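Local coordinates for protein type-2 restriction enzyme AgeI (Thalassobius gelatinovorus, PDB 5DWA) that recognises the double-stranded DNA sequence 5'-ACCGGT-3' and cleaves it after the first adenine, leaving fragments with 5'-phosphate ends, at residues A[58-66]-A[238-246]. Numbering follows the deposited sequence.
Sequences CPDANPSDL and FSYNLRTSP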
ATOM      1  N   CYS A  58      -9.293   3.079 -29.919  1.00 19.28           N
ATOM      2  CA  CYS A  58     -10.631   2.826 -29.402  1.00 19.24           C
ATOM      3  C   CYS A  58     -11.121   3.986 -28.546  1.00 19.81           C
ATOM      4  O   CYS A  58     -11.216   3.870 -27.320  1.00 18.84           O
ATOM      5  CB  CYS A  58     -10.651   1.531 -28.591  1.00 19.78           C
ATOM      6  SG  CYS A  58     -10.171   0.079 -29.561  1.00 20.88           S
ATOM      7  N   PRO A  59     -11.455   5.110 -29.189  1.00 20.55           N
ATOM      8  CA  PRO A  59     -11.804   6.317 -28.431  1.00 21.20           C
ATOM      9  C   PRO A  59     -13.131   6.233 -27.679  1.00 21.08           C
ATOM     10  O   PRO A  59     -13.355   7.035 -26.770  1.00 21.24           O
ATOM     11  CB  PRO A  59     -11.864   7.398 -29.512  1.00 22.08           C
ATOM     12  CG  PRO A  59     -12.171   6.660 -30.776  1.00 20.97           C
ATOM     13  CD  PRO A  59     -11.519   5.320 -30.648  1.00 20.50           C
ATOM     14  N   ASP A  60     -13.997   5.290 -28.042  1.00 22.31           N
ATOM     15  CA  ASP A  60     -15.285   5.166 -27.372  1.00 22.96           C
ATOM     16  C   ASP A  60     -15.264   4.097 -26.291  1.00 21.56           C
ATOM     17  O   ASP A  60     -16.238   3.925 -25.555  1.00 23.00           O
ATOM     18  CB  ASP A  60     -16.385   4.864 -28.387  1.00 25.75           C
ATOM     19  CG  ASP A  60     -16.614   6.010 -29.346  1.00 30.96           C
ATOM     20  OD1 ASP A  60     -16.395   7.173 -28.944  1.00 33.06           O
ATOM     21  OD2 ASP A  60     -17.012   5.751 -30.500  1.00 33.28           O
ATOM     22  N   ALA A  61     -14.150   3.381 -26.197  1.00 18.79           N
ATOM     23  CA  ALA A  61     -14.014   2.337 -25.198  1.00 17.07           C
ATOM     24  C   ALA A  61     -13.757   2.972 -23.842  1.00 16.94           C
ATOM     25  O   ALA A  61     -13.300   4.116 -23.762  1.00 17.34           O
ATOM     26  CB  ALA A  61     -12.896   1.383 -25.566  1.00 16.45           C
ATOM     27  N   ASN A  62     -14.060   2.234 -22.786  1.00 16.66           N
ATOM     28  CA  ASN A  62     -13.756   2.671 -21.436  1.00 16.47           C
ATOM     29  C   ASN A  62     -12.241   2.601 -21.226  1.00 15.83           C
ATOM     30  O   ASN A  62     -11.653   1.521 -21.251  1.00 15.45           O
ATOM     31  CB  ASN A  62     -14.513   1.803 -20.419  1.00 15.95           C
ATOM     32  CG  ASN A  62     -14.348   2.283 -18.990  1.00 16.58           C
ATOM     33  OD1 ASN A  62     -13.401   3.004 -18.666  1.00 15.97           O
ATOM     34  ND2 ASN A  62     -15.278   1.888 -18.124  1.00 16.16           N
ATOM     35  N   PRO A  63     -11.600   3.764 -21.020  1.00 15.59           N
ATOM     36  CA  PRO A  63     -10.140   3.769 -20.888  1.00 13.53           C
ATOM     37  C   PRO A  63      -9.674   2.857 -19.759  1.00 13.58           C
ATOM     38  O   PRO A  63      -8.693   2.132 -19.888  1.00 14.00           O
ATOM     39  CB  PRO A  63      -9.824   5.239 -20.581  1.00 14.30           C
ATOM     40  CG  PRO A  63     -10.970   6.004 -21.173  1.00 14.51           C
ATOM     41  CD  PRO A  63     -12.171   5.118 -20.958  1.00 14.46           C
ATOM     42  N   SER A  64     -10.411   2.871 -18.661  1.00 13.42           N
ATOM     43  CA  SER A  64     -10.064   2.029 -17.523  1.00 13.26           C
ATOM     44  C   SER A  64     -10.116   0.545 -17.898  1.00 12.95           C
ATOM     45  O   SER A  64      -9.290  -0.241 -17.431  1.00 13.51           O
ATOM     46  CB  SER A  64     -10.992   2.321 -16.347  1.00 11.87           C
ATOM     47  OG  SER A  64     -10.555   1.672 -15.170  1.00 12.10           O
ATOM     48  N   ASP A  65     -11.070   0.175 -18.752  1.00 13.82           N
ATOM     49  CA  ASP A  65     -11.166  -1.202 -19.237  1.00 14.50           C
ATOM     50  C   ASP A  65     -10.020  -1.545 -20.186  1.00 14.21           C
ATOM     51  O   ASP A  65      -9.530  -2.670 -20.181  1.00 15.25           O
ATOM     52  CB  ASP A  65     -12.509  -1.446 -19.941  1.00 16.11           C
ATOM     53  CG  ASP A  65     -13.657  -1.646 -18.968  1.00 19.07           C
ATOM     54  OD1 ASP A  65     -13.500  -1.341 -17.770  1.00 19.45           O
ATOM     55  OD2 ASP A  65     -14.727  -2.109 -19.410  1.00 21.06           O
ATOM     56  N   LEU A  66      -9.573  -0.579 -20.988  1.00 13.85           N
ATOM     57  CA  LEU A  66      -8.435  -0.837 -21.859  1.00 13.45           C
ATOM     58  C   LEU A  66      -7.192  -1.097 -21.022  1.00 13.32           C
ATOM     59  O   LEU A  66      -6.372  -1.947 -21.350  1.00 15.19           O
ATOM     60  CB  LEU A  66      -8.184   0.325 -22.816  1.00 14.32           C
ATOM     61  CG  LEU A  66      -9.241   0.552 -23.896  1.00 15.54           C
ATOM     62  CD1 LEU A  66      -8.923   1.811 -24.676  1.00 16.77           C
ATOM     63  CD2 LEU A  66      -9.295  -0.655 -24.827  1.00 17.44           C
ATOM     64  N   PHE A 238     -10.383  13.540 -11.255  1.00 14.08           N
ATOM     65  CA  PHE A 238     -10.712  13.192 -12.628  1.00 14.74           C
ATOM     66  C   PHE A 238     -10.545  11.704 -12.798  1.00 14.67           C
ATOM     67  O   PHE A 238      -9.467  11.177 -12.570  1.00 14.18           O
ATOM     68  CB  PHE A 238      -9.830  13.968 -13.605  1.00 16.12           C
ATOM     69  CG  PHE A 238     -10.062  15.442 -13.551  1.00 17.00           C
ATOM     70  CD1 PHE A 238      -9.419  16.222 -12.600  1.00 17.57           C
ATOM     71  CD2 PHE A 238     -10.962  16.046 -14.414  1.00 17.06           C
ATOM     72  CE1 PHE A 238      -9.649  17.581 -12.533  1.00 18.09           C
ATOM     73  CE2 PHE A 238     -11.201  17.400 -14.340  1.00 18.47           C
ATOM     74  CZ  PHE A 238     -10.543  18.167 -13.400  1.00 18.87           C
ATOM     75  N   SER A 239     -11.635  11.028 -13.150  1.00 14.98           N
ATOM     76  CA  SER A 239     -11.598   9.595 -13.371  1.00 14.40           C
ATOM     77  C   SER A 239     -11.762   9.293 -14.844  1.00 14.50           C
ATOM     78  O   SER A 239     -12.533   9.955 -15.542  1.00 15.12           O
ATOM     79  CB  SER A 239     -12.690   8.891 -12.569  1.00 14.68           C
ATOM     80  OG  SER A 239     -12.747   7.519 -12.939  1.00 15.18           O
ATOM     81  N   TYR A 240     -11.042   8.280 -15.307  1.00 14.88           N
ATOM     82  CA  TYR A 240     -11.140   7.861 -16.698  1.00 15.31           C
ATOM     83  C   TYR A 240     -11.763   6.480 -16.788  1.00 14.88           C
ATOM     84  O   TYR A 240     -11.597   5.763 -17.774  1.00 15.11           O
ATOM     85  CB  TYR A 240      -9.765   7.909 -17.365  1.00 15.26           C
ATOM     86  CG  TYR A 240      -9.189   9.301 -17.291  1.00 15.43           C
ATOM     87  CD1 TYR A 240      -8.275   9.648 -16.297  1.00 15.48           C
ATOM     88  CD2 TYR A 240      -9.611  10.289 -18.172  1.00 15.91           C
ATOM     89  CE1 TYR A 240      -7.767  10.943 -16.212  1.00 16.28           C
ATOM     90  CE2 TYR A 240      -9.113  11.582 -18.089  1.00 16.92           C
ATOM     91  CZ  TYR A 240      -8.190  11.897 -17.107  1.00 17.47           C
ATOM     92  OH  TYR A 240      -7.699  13.183 -17.012  1.00 18.18           O
ATOM     93  N   ASN A 241     -12.483   6.117 -15.733  1.00 13.86           N
ATOM     94  CA  ASN A 241     -13.381   4.975 -15.800  1.00 13.92           C
ATOM     95  C   ASN A 241     -14.759   5.506 -16.137  1.00 14.30           C
ATOM     96  O   ASN A 241     -15.360   6.199 -15.321  1.00 15.23           O
ATOM     97  CB  ASN A 241     -13.400   4.217 -14.471  1.00 13.75           C
ATOM     98  CG  ASN A 241     -14.156   2.904 -14.553  1.00 14.57           C
ATOM     99  OD1 ASN A 241     -15.057   2.745 -15.375  1.00 14.43           O
ATOM    100  ND2 ASN A 241     -13.787   1.952 -13.699  1.00 15.76           N
ATOM    101  N   LEU A 242     -15.266   5.188 -17.329  1.00 15.57           N
ATOM    102  CA  LEU A 242     -16.579   5.691 -17.733  1.00 17.61           C
ATOM    103  C   LEU A 242     -17.712   5.245 -16.793  1.00 17.85           C
ATOM    104  O   LEU A 242     -18.794   5.828 -16.820  1.00 19.85           O
ATOM    105  CB  LEU A 242     -16.896   5.260 -19.164  1.00 18.92           C
ATOM    106  CG  LEU A 242     -15.896   5.731 -20.222  1.00 19.99           C
ATOM    107  CD1 LEU A 242     -16.356   5.323 -21.628  1.00 20.67           C
ATOM    108  CD2 LEU A 242     -15.683   7.238 -20.122  1.00 21.29           C
ATOM    109  N   ARG A 243     -17.465   4.227 -15.965  1.00 17.19           N
ATOM    110  CA  ARG A 243     -18.457   3.773 -14.980  1.00 16.89           C
ATOM    111  C   ARG A 243     -18.449   4.546 -13.666  1.00 16.49           C
ATOM    112  O   ARG A 243     -19.371   4.407 -12.861  1.00 18.16           O
ATOM    113  CB  ARG A 243     -18.262   2.289 -14.672  1.00 16.10           C
ATOM    114  CG  ARG A 243     -18.537   1.401 -15.859  1.00 16.47           C
ATOM    115  CD  ARG A 243     -18.614  -0.059 -15.453  1.00 17.70           C
ATOM    116  NE  ARG A 243     -18.506  -0.889 -16.640  1.00 18.51           N
ATOM    117  CZ  ARG A 243     -17.353  -1.151 -17.252  1.00 18.62           C
ATOM    118  NH1 ARG A 243     -16.211  -0.664 -16.768  1.00 17.21           N
ATOM    119  NH2 ARG A 243     -17.332  -1.895 -18.347  1.00 20.79           N
ATOM    120  N   THR A 244     -17.416   5.357 -13.441  1.00 15.62           N
ATOM    121  CA  THR A 244     -17.371   6.192 -12.255  1.00 16.51           C
ATOM    122  C   THR A 244     -18.554   7.149 -12.279  1.00 18.61           C
ATOM    123  O   THR A 244     -18.833   7.764 -13.307  1.00 19.50           O
ATOM    124  CB  THR A 244     -16.060   7.011 -12.172  1.00 15.09           C
ATOM    125  OG1 THR A 244     -14.929   6.126 -12.200  1.00 15.65           O
ATOM    126  CG2 THR A 244     -16.030   7.849 -10.901  1.00 16.16           C
ATOM    127  N   SER A 245     -19.260   7.256 -11.157  1.00 18.60           N
ATOM    128  CA  SER A 245     -20.348   8.218 -11.061  1.00 21.29           C
ATOM    129  C   SER A 245     -19.783   9.595 -10.756  1.00 21.31           C
ATOM    130  O   SER A 245     -19.057   9.763  -9.781  1.00 20.26           O
ATOM    131  CB  SER A 245     -21.352   7.811  -9.986  1.00 24.08           C
ATOM    132  OG  SER A 245     -21.979   6.588 -10.327  1.00 27.50           O
ATOM    133  N   PRO A 246     -20.111  10.582 -11.597  1.00 21.85           N
ATOM    134  CA  PRO A 246     -19.657  11.943 -11.311  1.00 23.01           C
ATOM    135  C   PRO A 246     -20.360  12.521 -10.095  1.00 22.86           C
ATOM    136  O   PRO A 246     -21.410  12.032  -9.676  1.00 22.80           O
ATOM    137  CB  PRO A 246     -20.028  12.715 -12.579  1.00 23.58           C
ATOM    138  CG  PRO A 246     -21.122  11.917 -13.205  1.00 24.51           C
ATOM    139  CD  PRO A 246     -20.807  10.490 -12.891  1.00 23.33           C
TER
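With CG swung anti to the backbone N in both residues (chi1 -175° and -171°), Asn62 and Asn241 bring their amides together across the contact. Asn62 ND2 gives an almost straight hydrogen bond of 2.9 Å to Asn241 OD1, an oxygen that also closes an Asx turn by accepting from Arg243 N on the opposite face of its plane. Asn62 OD1 is shared likewise: Ser64 N, 3.0 Å away, makes the N-cap bond of helix 63-78, and Leu242 N, at 3.2 Å, arrives over the other face. Asparagine suits this place because one flat group both accepts and donates; an aspartate here would probably turn an acceptor toward Asn241 OD1, costing that oxygen its donor across the contact. Pro63 suits the first turn, where a backbone N-H has no helical acceptor, and lays CD 3.8 Å from Leu242 CG. Arg243 closes a salt bridge with Asp65 end-on, NH1 to OD1 (3.0 Å) and NH2 to OD2 (2.8 Å), two N-H groups for two oxygens, while Asn211 also donates to Asp65 OD1. The chemistry thus implies a largely polar, directional joint, fixing the start of helix 63-78 against the loop leaving central-sheet strand 236-239 of this PD-(D/E)XK nuclease.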